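Local coordinates for solute-binding protein (Thermoactinomyces vulgaris, PDB 2ZYO), which binds maltodextrins such as maltotetraose, and probably cyclodextrins, and probably delivers them to a membrane sugar transporter, at residues P125-S130 with G280-Y285. Sequence-based numbering, arbitrary orientation.
With GLC (alpha-D-glucopyranose), chain B.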
# COMPACT_ATOMS: atom_id res chain seq x y z
N PRO A 125 -11.31 4.23 -5.62
CA PRO A 125 -9.85 4.32 -5.56
C PRO A 125 -9.21 5.29 -6.55
O PRO A 125 -9.74 5.51 -7.64
CB PRO A 125 -9.41 2.89 -5.88
CG PRO A 125 -10.46 2.38 -6.81
CD PRO A 125 -11.75 3.08 -6.43
N LYS A 126 -8.08 5.85 -6.14
CA LYS A 126 -7.29 6.77 -6.95
C LYS A 126 -5.96 6.14 -7.34
O LYS A 126 -5.47 6.35 -8.45
CB LYS A 126 -6.99 8.06 -6.17
CG LYS A 126 -8.21 8.80 -5.65
CD LYS A 126 -7.87 9.67 -4.43
CE LYS A 126 -6.99 10.86 -4.80
NZ LYS A 126 -6.78 11.76 -3.63
N ALA A 127 -5.38 5.39 -6.41
CA ALA A 127 -4.02 4.87 -6.57
C ALA A 127 -3.84 3.52 -5.89
O ALA A 127 -4.49 3.23 -4.87
CB ALA A 127 -3.01 5.87 -6.03
N ILE A 128 -2.96 2.70 -6.46
CA ILE A 128 -2.56 1.43 -5.88
C ILE A 128 -1.03 1.35 -5.86
O ILE A 128 -0.37 1.83 -6.78
CB ILE A 128 -3.19 0.22 -6.63
CG1 ILE A 128 -2.88 -1.11 -5.93
CG2 ILE A 128 -2.77 0.19 -8.11
CD1 ILE A 128 -3.82 -2.24 -6.32
N GLU A 129 -0.49 0.77 -4.79
CA GLU A 129 0.95 0.56 -4.68
C GLU A 129 1.28 -0.84 -4.17
O GLU A 129 0.52 -1.44 -3.41
CB GLU A 129 1.59 1.62 -3.77
CG GLU A 129 1.05 1.65 -2.34
CD GLU A 129 1.77 2.65 -1.44
OE1 GLU A 129 2.25 3.68 -1.94
OE2 GLU A 129 1.83 2.39 -0.22
N SER A 130 2.43 -1.36 -4.61
CA SER A 130 2.97 -2.62 -4.14
C SER A 130 4.48 -2.58 -4.30
O SER A 130 4.99 -1.88 -5.17
CB SER A 130 2.42 -3.79 -4.97
OG SER A 130 3.09 -5.00 -4.68
N GLY A 280 -1.44 -1.30 -1.15
CA GLY A 280 -2.00 -0.14 -0.47
C GLY A 280 -2.82 0.65 -1.46
O GLY A 280 -2.37 0.92 -2.57
N VAL A 281 -4.04 1.01 -1.05
CA VAL A 281 -4.95 1.76 -1.91
C VAL A 281 -5.25 3.12 -1.29
O VAL A 281 -5.60 3.20 -0.11
CB VAL A 281 -6.27 0.98 -2.17
CG1 VAL A 281 -7.25 1.82 -2.99
CG2 VAL A 281 -5.99 -0.34 -2.86
N LYS A 282 -5.09 4.18 -2.08
CA LYS A 282 -5.50 5.52 -1.68
C LYS A 282 -6.81 5.84 -2.39
O LYS A 282 -6.85 5.87 -3.62
CB LYS A 282 -4.44 6.56 -2.05
CG LYS A 282 -3.15 6.47 -1.23
CD LYS A 282 -2.29 7.72 -1.35
CE LYS A 282 -1.82 7.98 -2.77
NZ LYS A 282 -1.00 9.22 -2.88
N GLY A 283 -7.87 6.06 -1.62
CA GLY A 283 -9.17 6.37 -2.20
C GLY A 283 -9.76 7.67 -1.71
O GLY A 283 -9.20 8.32 -0.82
N TRP A 284 -10.88 8.06 -2.31
CA TRP A 284 -11.71 9.15 -1.81
C TRP A 284 -12.77 8.56 -0.91
O TRP A 284 -13.42 7.58 -1.28
CB TRP A 284 -12.41 9.88 -2.96
CG TRP A 284 -11.54 10.76 -3.79
CD1 TRP A 284 -11.27 10.63 -5.12
CD2 TRP A 284 -10.83 11.93 -3.36
NE1 TRP A 284 -10.43 11.63 -5.55
CE2 TRP A 284 -10.14 12.45 -4.48
CE3 TRP A 284 -10.70 12.59 -2.12
CZ2 TRP A 284 -9.34 13.59 -4.41
CZ3 TRP A 284 -9.90 13.72 -2.05
CH2 TRP A 284 -9.23 14.21 -3.19
N TYR A 285 -12.94 9.16 0.27
CA TYR A 285 -13.96 8.72 1.23
C TYR A 285 -14.95 9.84 1.50
O TYR A 285 -14.66 11.01 1.24
CB TYR A 285 -13.31 8.23 2.54
CG TYR A 285 -12.09 7.38 2.30
CD1 TYR A 285 -12.15 6.24 1.50
CD2 TYR A 285 -10.86 7.73 2.86
CE1 TYR A 285 -11.02 5.47 1.26
CE2 TYR A 285 -9.72 6.95 2.64
CZ TYR A 285 -9.82 5.83 1.84
OH TYR A 285 -8.70 5.06 1.60
C1 GLC B . 6.06 2.29 2.16
C2 GLC B . 4.52 2.23 2.32
C3 GLC B . 4.07 2.04 3.78
C4 GLC B . 4.91 0.98 4.50
C5 GLC B . 6.39 1.27 4.31
C6 GLC B . 7.30 0.26 4.98
O1 GLC B . 6.57 3.51 2.58
O2 GLC B . 3.92 3.40 1.78
O3 GLC B . 2.71 1.65 3.81
O4 GLC B . 4.59 0.99 5.90
O5 GLC B . 6.71 1.25 2.90
O6 GLC B . 7.78 0.74 6.23
O HOH W 1 -1.86 3.80 -2.87
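Lys126 lies over one face of the Trp284 indole, the two side chains crossing beside a bulge in the antiparallel pairing of strands 120-136 and 278-287. Its CD sits over the five-membered ring, 3.5 Å from the centroid and 13° off the normal, a CH-pi contact; its NZ makes a cation-pi contact with the six-membered ring, coming within 3.2 Å of Trp284 CZ2. A bend at chi3 (69°) in the otherwise extended lysine chain lets the methylenes and the ammonium share one ring face. The same ammonium forms a salt bridge to Glu25, whose strand also packs on the indole. Were Trp284 an alanine, the Lys126 methylenes would probably lose the ring they lie on, leaving Glu25 to hold an ammonium on a looser chain.

Next to this pair, Lys126 and Ala127 both oppose Lys282 in a classic beta bulge. Lys282 O accepts in its carbonyl plane from Lys126 N at 2.8 Å and from Ala127 N at 3.2 Å. Ala127 O takes the return bond from Lys282 N, and Lys282 CE passes 4.1 Å from Ala127 CB before its ammonium reaches a salt bridge with Glu318.

Toward the sugar the ladder becomes regular, with Glu129 and Gly280 bonded both ways through their backbones; Gly280 O accepts from Glu129 N (2.9 Å) and from a water. Glu129 CG, set between its backbone N and carbonyl carbon (chi1 60°), packs against Gly280, and the chain, extended beyond CG, carries the carboxylate to the sugar, where OE2 accepts from glucose O2 (3.1 Å). The chemistry thus divides along the ladder: a buried ammonium held by an indole and a carboxylate at the bulge, and toward the pocket an acid on a backbone-paired residue that accepts one hydrogen bond from the glucose, which Asn173 also holds.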